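Local coordinates for putative glutathionylspermidine synthase (Methylobacillus flagellatus, PDB 3N6X), which is of unproven function but belongs to the circularly permuted ATP-grasp family and probably acts as an ATP-dependent ligase resembling glutathionylspermidine synthase, at residues F50-I55 and M181-E186; Y158-N163 and S342-Y347; R189-A194 and D468-K473; D280-L285 and P296-V301. All blocks are in the same frame, centred on the assembly; numbering follows the deposited sequence. Where two conformers were deposited one is given.

Overall arrangement
From the N terminus, interaction 1 is the first to close. It lays the end of helix 42-53 against the end of helix 170-183. Interaction 3 opens just beyond it, where helix 185-190 runs out, and reaches on to the last residues modelled, beyond strand 464-471. Interaction 2 starts earlier, on strand 157-163, and ends at 342-347, so it crosses both interaction 1 and interaction 3. Interactions 2 and 3 reach the same mixed sheet, with centres 28 Å apart. Interaction 4 closes a short loop before helix 298-303. It lies within the spans of interactions 2 and 3, about 44 Å from interaction 3 between centres.

Interaction 1: F50-I55 and M181-E186; sequences FRRVGI and MRLFPE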
# COMPACT_ATOMS: atom_id res chain seq x y z
N PHE A 50 -5.34 24.86 13.79
CA PHE A 50 -4.57 26.08 13.53
C PHE A 50 -4.02 26.69 14.82
O PHE A 50 -2.84 27.01 14.88
CB PHE A 50 -5.41 27.11 12.76
CG PHE A 50 -4.67 28.41 12.53
CD1 PHE A 50 -3.67 28.50 11.57
CD2 PHE A 50 -4.95 29.53 13.30
CE1 PHE A 50 -2.97 29.69 11.39
CE2 PHE A 50 -4.25 30.71 13.12
CZ PHE A 50 -3.27 30.79 12.16
N ARG A 51 -4.89 26.87 15.85
CA ARG A 51 -4.51 27.46 17.14
C ARG A 51 -3.36 26.70 17.81
O ARG A 51 -2.45 27.32 18.37
CB ARG A 51 -5.72 27.49 18.10
CG ARG A 51 -6.71 28.63 17.84
CD ARG A 51 -7.70 28.78 19.00
NE ARG A 51 -8.14 27.48 19.54
CZ ARG A 51 -9.21 26.81 19.12
NH1 ARG A 51 -9.98 27.32 18.16
NH2 ARG A 51 -9.53 25.64 19.65
N ARG A 52 -3.42 25.35 17.77
CA ARG A 52 -2.42 24.50 18.41
C ARG A 52 -1.19 24.25 17.52
O ARG A 52 -0.07 24.47 17.97
CB ARG A 52 -3.04 23.16 18.86
CG ARG A 52 -4.08 23.27 19.97
CD ARG A 52 -4.40 21.89 20.52
NE ARG A 52 -5.63 21.88 21.32
CZ ARG A 52 -6.03 20.83 22.04
NH1 ARG A 52 -5.29 19.72 22.08
NH2 ARG A 52 -7.15 20.89 22.74
N VAL A 53 -1.40 23.74 16.29
CA VAL A 53 -0.28 23.37 15.40
C VAL A 53 -0.10 24.22 14.11
O VAL A 53 0.79 23.92 13.31
CB VAL A 53 -0.13 21.83 15.17
CG1 VAL A 53 0.32 21.12 16.45
CG2 VAL A 53 -1.41 21.21 14.63
N GLY A 54 -0.87 25.30 13.98
CA GLY A 54 -0.75 26.25 12.87
C GLY A 54 -1.03 25.69 11.49
O GLY A 54 -0.39 26.09 10.51
N ILE A 55 -2.01 24.77 11.38
CA ILE A 55 -2.38 24.14 10.10
C ILE A 55 -3.51 24.92 9.40
O ILE A 55 -4.47 25.34 10.05
CB ILE A 55 -2.76 22.65 10.30
CG1 ILE A 55 -1.53 21.80 10.67
CG2 ILE A 55 -3.47 22.09 9.07
CD1 ILE A 55 -1.89 20.39 11.12
N MSE A 181 -0.41 12.18 19.19
CA MSE A 181 0.26 12.16 20.49
C MSE A 181 0.58 13.60 20.95
O MSE A 181 0.51 13.90 22.14
CB MSE A 181 1.54 11.31 20.42
CG MSE A 181 2.30 11.23 21.78
SE MSE A 181 1.20 10.45 23.24
CE MSE A 181 1.41 8.59 22.74
N ARG A 182 0.93 14.49 20.00
CA ARG A 182 1.25 15.88 20.28
C ARG A 182 -0.03 16.66 20.68
O ARG A 182 -0.01 17.41 21.64
CB ARG A 182 1.92 16.52 19.06
CG ARG A 182 2.61 17.85 19.30
CD ARG A 182 3.20 18.35 18.00
NE ARG A 182 4.16 19.44 18.19
CZ ARG A 182 4.72 20.12 17.19
NH1 ARG A 182 4.41 19.83 15.93
NH2 ARG A 182 5.58 21.09 17.44
N LEU A 183 -1.15 16.43 19.95
CA LEU A 183 -2.41 17.12 20.23
C LEU A 183 -3.11 16.58 21.47
O LEU A 183 -3.57 17.37 22.29
CB LEU A 183 -3.37 17.02 19.02
CG LEU A 183 -2.99 17.75 17.74
CD1 LEU A 183 -3.88 17.30 16.58
CD2 LEU A 183 -3.08 19.26 17.91
N PHE A 184 -3.29 15.23 21.55
CA PHE A 184 -4.11 14.63 22.62
C PHE A 184 -3.39 13.51 23.43
O PHE A 184 -3.87 12.37 23.46
CB PHE A 184 -5.45 14.12 22.05
CG PHE A 184 -6.00 14.93 20.90
CD1 PHE A 184 -6.60 16.17 21.12
CD2 PHE A 184 -5.94 14.44 19.60
CE1 PHE A 184 -7.12 16.91 20.05
CE2 PHE A 184 -6.47 15.18 18.53
CZ PHE A 184 -7.06 16.41 18.77
N PRO A 185 -2.32 13.84 24.20
CA PRO A 185 -1.64 12.80 25.00
C PRO A 185 -2.58 12.06 25.94
O PRO A 185 -2.46 10.84 26.10
CB PRO A 185 -0.55 13.58 25.76
CG PRO A 185 -0.95 15.02 25.66
CD PRO A 185 -1.64 15.15 24.35
N GLU A 186 -3.56 12.77 26.52
CA GLU A 186 -4.53 12.19 27.46
C GLU A 186 -5.37 11.04 26.84
O GLU A 186 -5.77 10.12 27.55
CB GLU A 186 -5.42 13.29 28.08
CG GLU A 186 -6.44 13.91 27.13
CD GLU A 186 -5.95 15.02 26.20
OE1 GLU A 186 -4.73 15.29 26.17
OE2 GLU A 186 -6.80 15.61 25.50
O HOH W 1 -7.34 18.43 24.28
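Arg52 and Val53, in the last turn of helix 42-53, lie against Arg182 and Leu183 at the end of helix 170-183 and Phe184 just after it. Arg52 comes first. Its CG stands anti to the carbonyl carbon (chi1 -66°), and the chain then runs extended to NE. This carries the guanidinium past Leu183 to the end of the second helix. On the way, CD of Arg52 passes 3.9 Å from CD2 of Leu183. At its end, NH1 of Arg52 lies 2.9 Å from the backbone O of Leu183. That oxygen sits at the guanidinium edge, near its plane, but the angle is too poor for a hydrogen bond. NH1 of Arg52 also comes 3.9 Å from CD1 of Phe184, in an oblique approach to the ring. NH2 of Arg52 donates to a water at 2.9 Å. The same water donates to OE2 of Glu186 at 3.1 Å, so it joins the arginine to the acid. Trp30 is a second partner of Glu186 OE2 and also meets the Phe184 ring edge-to-face.

Val53 follows. Its CG1 lies 4.1 Å from CD2 of Leu183, the two side chains crossing at about a right angle. The same CG1 is 4.3 Å from CD of Arg182. Met179 also touches Val53.

The contact joins two helix ends by a small apolar patch round Leu183. Opposite charges meet through water, not directly. The positive guanidinium of Arg52 beside Leu183 O probably also interacts favourably with the negative C-terminal end of helix 170-183.

Interaction 2: Y158-N163 and S342-Y347; sequences YVLEDN and SNVPTY
Tyr158 holds CG anti to its carbonyl carbon (chi1 -67°), which lays its ring beside Ser342 CB and Asn343 O. Val344 holds CG1 anti to the backbone N (chi1 176°), and this turns CG2 to Tyr158 CB and Leu160 CD2. This is a parallel strand pairing, which places residues 342-343 beside strand 157-163 in a mixed sheet of the ATP-grasp-family protein. On its other side strand 157-163 pairs with strand 144-151.

Tyr158 bridges to Ser342, with their side chains on one face of the sheet. Val159 N donates to Ser342 O at 2.9 Å. Tyr158 CA adds a CA-H...O contact to Ser342 O at 3.3 Å.

CG2 of Val344 is the apolar centre. It touches Tyr158 CB at 3.7 Å and Leu160 CD2, also at 3.7 Å. Tyr158 and Val344 cross at about a right angle. Beyond them, CB of Ser342 rests 3.8 Å from CD1 of the tyrosine ring. Replacing Tyr158 by an alanine would probably leave Ser342 CB and Asn343 O without the ring beside them.

Tyr324 ties the strands from outside: its OH bonds to Val159 O and Val344 N, and its O takes Asn343 ND2. Asn343 OD1 is held by Arg94. At the edge of the Tyr158 ring, near its plane, Asn343 O lies 3.6 Å from CD1.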
# COMPACT_ATOMS: atom_id res chain seq x y z
N TYR A 158 -12.12 -6.87 2.60
CA TYR A 158 -11.76 -7.19 1.22
C TYR A 158 -10.44 -6.56 0.81
O TYR A 158 -10.23 -5.37 1.06
CB TYR A 158 -12.85 -6.71 0.25
CG TYR A 158 -14.16 -7.44 0.38
CD1 TYR A 158 -14.42 -8.58 -0.37
CD2 TYR A 158 -15.17 -6.96 1.21
CE1 TYR A 158 -15.64 -9.25 -0.28
CE2 TYR A 158 -16.39 -7.63 1.33
CZ TYR A 158 -16.63 -8.76 0.56
OH TYR A 158 -17.84 -9.41 0.68
N VAL A 159 -9.59 -7.32 0.09
CA VAL A 159 -8.35 -6.75 -0.47
C VAL A 159 -8.70 -6.11 -1.81
O VAL A 159 -9.13 -6.81 -2.72
CB VAL A 159 -7.21 -7.80 -0.64
CG1 VAL A 159 -5.99 -7.17 -1.30
CG2 VAL A 159 -6.85 -8.44 0.69
N LEU A 160 -8.56 -4.79 -1.92
CA LEU A 160 -8.86 -4.09 -3.18
C LEU A 160 -7.72 -4.24 -4.19
O LEU A 160 -7.97 -4.28 -5.39
CB LEU A 160 -9.08 -2.59 -2.93
CG LEU A 160 -10.47 -2.12 -2.53
CD1 LEU A 160 -10.59 -0.64 -2.72
CD2 LEU A 160 -11.54 -2.80 -3.35
N GLU A 161 -6.47 -4.24 -3.70
CA GLU A 161 -5.29 -4.20 -4.56
C GLU A 161 -4.04 -4.58 -3.77
O GLU A 161 -3.98 -4.31 -2.57
CB GLU A 161 -5.12 -2.76 -5.10
CG GLU A 161 -4.18 -2.62 -6.29
CD GLU A 161 -4.13 -1.21 -6.87
OE1 GLU A 161 -4.51 -0.26 -6.16
OE2 GLU A 161 -3.70 -1.08 -8.04
N ASP A 162 -3.02 -5.12 -4.46
CA ASP A 162 -1.72 -5.42 -3.87
C ASP A 162 -0.69 -4.38 -4.39
O ASP A 162 -0.83 -3.91 -5.52
CB ASP A 162 -1.28 -6.86 -4.23
CG ASP A 162 -2.25 -7.94 -3.75
OD1 ASP A 162 -2.39 -8.11 -2.51
OD2 ASP A 162 -2.85 -8.63 -4.61
N ASN A 163 0.29 -3.98 -3.56
CA ASN A 163 1.33 -3.00 -3.96
C ASN A 163 2.70 -3.56 -3.66
O ASN A 163 3.13 -3.54 -2.50
CB ASN A 163 1.13 -1.66 -3.24
CG ASN A 163 -0.23 -1.06 -3.44
OD1 ASN A 163 -0.51 -0.42 -4.46
ND2 ASN A 163 -1.12 -1.28 -2.48
N SER A 342 -10.71 -11.84 1.40
CA SER A 342 -11.32 -12.04 0.09
C SER A 342 -10.91 -11.02 -0.91
O SER A 342 -10.80 -9.84 -0.59
CB SER A 342 -12.85 -12.04 0.20
OG SER A 342 -13.32 -13.26 0.73
N ASN A 343 -10.79 -11.46 -2.17
CA ASN A 343 -10.61 -10.59 -3.31
C ASN A 343 -11.97 -9.94 -3.61
O ASN A 343 -13.01 -10.41 -3.12
CB ASN A 343 -10.19 -11.42 -4.53
CG ASN A 343 -8.73 -11.31 -4.90
OD1 ASN A 343 -7.85 -11.04 -4.07
ND2 ASN A 343 -8.43 -11.56 -6.16
N VAL A 344 -11.97 -8.91 -4.42
CA VAL A 344 -13.19 -8.27 -4.88
C VAL A 344 -13.41 -8.76 -6.32
O VAL A 344 -12.45 -8.76 -7.09
CB VAL A 344 -13.07 -6.71 -4.81
CG1 VAL A 344 -14.30 -6.02 -5.38
CG2 VAL A 344 -12.81 -6.25 -3.39
N PRO A 345 -14.63 -9.23 -6.73
CA PRO A 345 -14.83 -9.61 -8.14
C PRO A 345 -14.45 -8.44 -9.04
O PRO A 345 -14.86 -7.30 -8.77
CB PRO A 345 -16.32 -9.95 -8.22
CG PRO A 345 -16.71 -10.26 -6.81
CD PRO A 345 -15.89 -9.34 -5.97
N THR A 346 -13.51 -8.66 -9.96
CA THR A 346 -12.97 -7.58 -10.77
C THR A 346 -13.05 -7.90 -12.23
O THR A 346 -12.64 -8.98 -12.66
CB THR A 346 -11.54 -7.22 -10.33
OG1 THR A 346 -11.52 -7.08 -8.92
CG2 THR A 346 -11.03 -5.92 -10.97
N TYR A 347 -13.59 -6.96 -13.01
CA TYR A 347 -13.73 -7.10 -14.45
C TYR A 347 -12.59 -6.38 -15.13
O TYR A 347 -12.29 -5.26 -14.76
CB TYR A 347 -15.07 -6.50 -14.92
CG TYR A 347 -16.27 -7.17 -14.30
CD1 TYR A 347 -16.83 -8.31 -14.86
CD2 TYR A 347 -16.87 -6.65 -13.15
CE1 TYR A 347 -17.96 -8.91 -14.32
CE2 TYR A 347 -18.00 -7.25 -12.59
CZ TYR A 347 -18.52 -8.40 -13.16
OH TYR A 347 -19.59 -9.04 -12.58

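Interaction 3: R189-A194 and D468-K473; sequences RRYPVA and DTWILK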
# COMPACT_ATOMS: atom_id res chain seq x y z
N ARG A 189 -3.72 7.71 27.04
CA ARG A 189 -3.74 7.18 28.39
C ARG A 189 -4.99 6.29 28.54
O ARG A 189 -4.94 5.26 29.20
CB ARG A 189 -3.75 8.33 29.43
CG ARG A 189 -3.57 7.89 30.89
CD ARG A 189 -3.66 9.08 31.85
NE ARG A 189 -4.95 9.76 31.75
CZ ARG A 189 -5.09 11.05 31.48
NH1 ARG A 189 -4.03 11.84 31.35
NH2 ARG A 189 -6.31 11.58 31.37
N ARG A 190 -6.10 6.69 27.88
CA ARG A 190 -7.40 5.98 27.91
C ARG A 190 -7.46 4.74 27.02
O ARG A 190 -8.28 3.86 27.28
CB ARG A 190 -8.55 6.94 27.57
CG ARG A 190 -8.61 8.17 28.47
CD ARG A 190 -9.59 9.20 27.97
NE ARG A 190 -10.94 8.93 28.47
CZ ARG A 190 -11.72 9.84 29.03
NH1 ARG A 190 -11.31 11.09 29.16
NH2 ARG A 190 -12.93 9.51 29.46
N TYR A 191 -6.62 4.66 25.96
CA TYR A 191 -6.58 3.51 25.05
C TYR A 191 -5.20 2.82 25.06
O TYR A 191 -4.17 3.51 24.99
CB TYR A 191 -6.91 3.92 23.62
CG TYR A 191 -8.39 4.07 23.34
CD1 TYR A 191 -9.15 2.99 22.90
CD2 TYR A 191 -9.01 5.32 23.41
CE1 TYR A 191 -10.50 3.12 22.61
CE2 TYR A 191 -10.36 5.47 23.10
CZ TYR A 191 -11.10 4.37 22.70
OH TYR A 191 -12.43 4.51 22.39
N PRO A 192 -5.17 1.46 25.06
CA PRO A 192 -3.88 0.76 24.97
C PRO A 192 -3.40 0.66 23.50
O PRO A 192 -3.46 -0.42 22.90
CB PRO A 192 -4.19 -0.62 25.58
CG PRO A 192 -5.64 -0.85 25.28
CD PRO A 192 -6.31 0.50 25.08
N VAL A 193 -2.96 1.80 22.92
CA VAL A 193 -2.55 1.87 21.52
C VAL A 193 -1.16 1.29 21.29
O VAL A 193 -0.20 1.70 21.95
CB VAL A 193 -2.69 3.31 20.94
CG1 VAL A 193 -2.37 3.35 19.44
CG2 VAL A 193 -4.09 3.88 21.21
N ALA A 194 -1.04 0.30 20.37
CA ALA A 194 0.25 -0.30 20.02
C ALA A 194 1.13 0.71 19.26
O ALA A 194 0.60 1.49 18.46
CB ALA A 194 0.05 -1.55 19.18
N ASP A 468 -5.33 8.68 11.73
CA ASP A 468 -4.41 7.81 12.45
C ASP A 468 -5.13 6.48 12.64
O ASP A 468 -6.35 6.48 12.83
CB ASP A 468 -4.07 8.43 13.83
CG ASP A 468 -3.02 7.69 14.65
OD1 ASP A 468 -2.40 6.74 14.11
OD2 ASP A 468 -2.82 8.06 15.82
N THR A 469 -4.42 5.36 12.56
CA THR A 469 -5.02 4.04 12.78
C THR A 469 -4.48 3.47 14.08
O THR A 469 -3.26 3.28 14.22
CB THR A 469 -4.75 3.08 11.58
OG1 THR A 469 -5.16 3.71 10.38
CG2 THR A 469 -5.47 1.73 11.74
N TRP A 470 -5.38 3.21 15.02
CA TRP A 470 -5.02 2.67 16.33
C TRP A 470 -5.26 1.18 16.38
O TRP A 470 -6.37 0.72 16.14
CB TRP A 470 -5.84 3.34 17.43
CG TRP A 470 -5.53 4.79 17.68
CD1 TRP A 470 -4.60 5.56 17.05
CD2 TRP A 470 -6.14 5.62 18.67
NE1 TRP A 470 -4.62 6.84 17.56
CE2 TRP A 470 -5.56 6.91 18.56
CE3 TRP A 470 -7.14 5.41 19.64
CZ2 TRP A 470 -5.92 7.97 19.40
CZ3 TRP A 470 -7.52 6.47 20.45
CH2 TRP A 470 -6.90 7.73 20.34
N ILE A 471 -4.22 0.41 16.71
CA ILE A 471 -4.36 -1.02 16.94
C ILE A 471 -4.21 -1.22 18.43
O ILE A 471 -3.19 -0.84 19.01
CB ILE A 471 -3.37 -1.89 16.08
CG1 ILE A 471 -3.89 -2.05 14.62
CG2 ILE A 471 -3.20 -3.28 16.70
CD1 ILE A 471 -3.79 -0.85 13.71
N LEU A 472 -5.27 -1.72 19.08
CA LEU A 472 -5.27 -1.93 20.53
C LEU A 472 -4.46 -3.14 20.92
O LEU A 472 -4.48 -4.15 20.20
CB LEU A 472 -6.70 -2.00 21.09
CG LEU A 472 -7.59 -0.77 20.82
CD1 LEU A 472 -8.82 -0.80 21.70
CD2 LEU A 472 -6.80 0.57 21.00
N LYS A 473 -3.68 -3.03 22.02
CA LYS A 473 -2.79 -4.10 22.50
C LYS A 473 -3.53 -5.32 23.05
O LYS A 473 -4.58 -5.18 23.66
CB LYS A 473 -1.79 -3.55 23.52
CG LYS A 473 -0.67 -2.74 22.90
CD LYS A 473 0.33 -2.26 23.94
CE LYS A 473 0.17 -0.80 24.27
NZ LYS A 473 1.13 -0.36 25.30
O HOH W 2 -1.35 1.38 16.53
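The indole of Trp470 is met by Tyr191 and Val193 in different ways. CG2 of Val193 sits over one face, 4.1 Å from the centroid of the five-membered ring, in a CH-pi contact. CG1 also reaches this ring. Val193 holds CG1 anti to its backbone N (chi1 -175°), and in this setting both methyls meet the indole. The phenol ring of Tyr191 comes to the indole edge instead. Its CD2 is 3.5 Å from CZ3 of Trp470, and CE3 of Trp470 lies over one face of the phenol. The planes stand 59° apart, so the pair is oblique, neither stacked nor edge-to-face. Leu472 adds CD2 at 3.9 Å from CD1 of Tyr191.

Both ends of the aromatic pair are anchored. NE1 of Trp470 donates to OD2 of Asp468 at 2.8 Å, in the indole plane but from above the carboxylate. Arg177 forms a salt bridge with the same OD2. The hydroxyl of Tyr191 bonds to the backbone of Ile23 and Tyr27.

The backbones join at a single bridge, Val193 with Leu472. Lys473 N donates to Pro192 O, and Ala194 N donates to Ile471 O, each at 2.8 Å. A water links Ala194 O to Ile471 N. Pro192 centres an inverse gamma turn.

The loop after helix 185-190 is thus bound by backbone bonds to the end of strand 464-471, which pairs with strand 77-79 in the mixed sheet. The buried indole nitrogen has a charged acceptor that probably strengthens its bond.

Interaction 4: D280-L285 and P296-V301; sequences DFIDPL and PGLLSV. With SO4 (sulfate ion), chain C.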
# COMPACT_ATOMS: atom_id res chain seq x y z
N ASP A 280 12.37 -0.31 -14.67
CA ASP A 280 12.69 0.28 -15.97
C ASP A 280 13.83 1.27 -15.93
O ASP A 280 14.49 1.47 -16.94
CB ASP A 280 11.44 0.97 -16.54
CG ASP A 280 10.56 0.06 -17.34
OD1 ASP A 280 11.09 -0.88 -17.96
OD2 ASP A 280 9.34 0.34 -17.42
N PHE A 281 14.03 1.94 -14.78
CA PHE A 281 15.00 3.03 -14.66
C PHE A 281 16.29 2.70 -13.89
O PHE A 281 17.13 3.59 -13.75
CB PHE A 281 14.32 4.24 -14.02
CG PHE A 281 13.36 4.96 -14.92
CD1 PHE A 281 12.05 4.52 -15.06
CD2 PHE A 281 13.75 6.10 -15.62
CE1 PHE A 281 11.15 5.20 -15.89
CE2 PHE A 281 12.86 6.77 -16.45
CZ PHE A 281 11.56 6.31 -16.59
N ILE A 282 16.45 1.46 -13.40
CA ILE A 282 17.60 1.11 -12.55
C ILE A 282 18.92 0.85 -13.27
O ILE A 282 19.96 0.89 -12.62
CB ILE A 282 17.28 -0.02 -11.53
CG1 ILE A 282 16.96 -1.36 -12.22
CG2 ILE A 282 16.22 0.39 -10.51
CD1 ILE A 282 17.79 -2.48 -11.76
N ASP A 283 18.88 0.45 -14.54
CA ASP A 283 20.11 0.06 -15.24
C ASP A 283 20.00 0.34 -16.75
O ASP A 283 19.38 -0.44 -17.49
CB ASP A 283 20.46 -1.43 -14.96
CG ASP A 283 21.77 -1.93 -15.57
OD1 ASP A 283 22.46 -1.13 -16.24
OD2 ASP A 283 22.08 -3.14 -15.41
N PRO A 284 20.67 1.43 -17.23
CA PRO A 284 20.59 1.77 -18.66
C PRO A 284 21.23 0.75 -19.61
O PRO A 284 20.96 0.81 -20.80
CB PRO A 284 21.23 3.16 -18.74
CG PRO A 284 22.02 3.31 -17.52
CD PRO A 284 21.42 2.45 -16.46
N LEU A 285 22.00 -0.20 -19.10
CA LEU A 285 22.60 -1.25 -19.93
C LEU A 285 21.67 -2.44 -20.12
O LEU A 285 21.98 -3.34 -20.89
CB LEU A 285 23.94 -1.75 -19.32
CG LEU A 285 25.03 -0.70 -19.06
CD1 LEU A 285 26.27 -1.36 -18.49
CD2 LEU A 285 25.38 0.08 -20.33
N PRO A 296 24.60 1.85 -14.23
CA PRO A 296 24.95 0.90 -15.31
C PRO A 296 25.57 -0.40 -14.80
O PRO A 296 26.52 -0.37 -14.01
CB PRO A 296 25.92 1.71 -16.19
CG PRO A 296 25.57 3.15 -15.91
CD PRO A 296 25.22 3.18 -14.46
N GLY A 297 25.01 -1.53 -15.24
CA GLY A 297 25.48 -2.86 -14.88
C GLY A 297 24.90 -3.42 -13.59
O GLY A 297 25.21 -4.56 -13.22
N LEU A 298 24.05 -2.64 -12.90
CA LEU A 298 23.43 -3.05 -11.64
C LEU A 298 22.69 -4.39 -11.74
O LEU A 298 22.86 -5.25 -10.86
CB LEU A 298 22.49 -1.95 -11.12
CG LEU A 298 21.77 -2.23 -9.79
CD1 LEU A 298 22.75 -2.48 -8.67
CD2 LEU A 298 20.82 -1.09 -9.44
N LEU A 299 21.87 -4.57 -12.79
CA LEU A 299 21.13 -5.81 -12.97
C LEU A 299 22.03 -7.05 -13.02
O LEU A 299 21.72 -8.05 -12.37
CB LEU A 299 20.22 -5.74 -14.22
CG LEU A 299 19.34 -6.99 -14.45
CD1 LEU A 299 18.30 -7.17 -13.31
CD2 LEU A 299 18.68 -6.93 -15.80
N SER A 300 23.18 -6.95 -13.73
CA SER A 300 24.16 -8.05 -13.82
C SER A 300 24.74 -8.45 -12.44
O SER A 300 24.91 -9.64 -12.17
CB SER A 300 25.29 -7.68 -14.78
OG SER A 300 26.34 -8.63 -14.74
N VAL A 301 25.05 -7.45 -11.57
CA VAL A 301 25.57 -7.70 -10.21
C VAL A 301 24.51 -8.45 -9.36
O VAL A 301 24.84 -9.38 -8.63
CB VAL A 301 26.03 -6.37 -9.51
CG1 VAL A 301 26.59 -6.64 -8.12
CG2 VAL A 301 27.05 -5.64 -10.36
S SO4 C . 24.81 -11.30 -16.89
O1 SO4 C . 23.86 -10.61 -16.02
O2 SO4 C . 24.94 -12.71 -16.47
O3 SO4 C . 24.34 -11.25 -18.28
O4 SO4 C . 26.14 -10.65 -16.79
O HOH W 3 23.36 -5.09 -16.36
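Asp283 grips the start of helix 298-303, where Gly297 is at the N-cap position, through its carboxylate and the backbone N-H groups of Gly297 and Leu299. Its own OD1 also accepts from Leu285 N, two residues on, which makes an Asx turn.

The hydrogen bonds come first. CG of Asp283 lies anti to the backbone N (chi1 -177°), which carries the carboxylate to the helix start. OD1 of Asp283 takes Gly297 N at 2.8 Å and Leu285 N at 3.0 Å, from opposite faces of the carboxylate. OD2 of Asp283 takes Leu299 N at 3.0 Å on the anti side, tilted 35° from the plane. A water donates to OD2 and accepts from Ser300 N, and Ser286 adds a weak bond to OD2. The negative group at the helix N terminus probably suits the helix dipole. With an alanine here, the N-H groups of Gly297, Leu299 and Leu285 would probably lose their acceptor, and the Asx turn would go with it.

Apolar contacts flank the carboxylate. CD1 of Ile282 meets CD2 of Leu298 at 4.1 Å, the chains crossing at about a right angle; Leu309 touches both residues. CG of Pro284 lies 3.9 Å from CG of Pro296. CG of Leu285 rests 3.9 Å from CB of Pro296.

A sulfate ion, probably from the crystallisation liquor, lies by the helix. Arg303 also hydrogen-bonds to it, and Ser300 OG donates to its O4 at 2.9 Å.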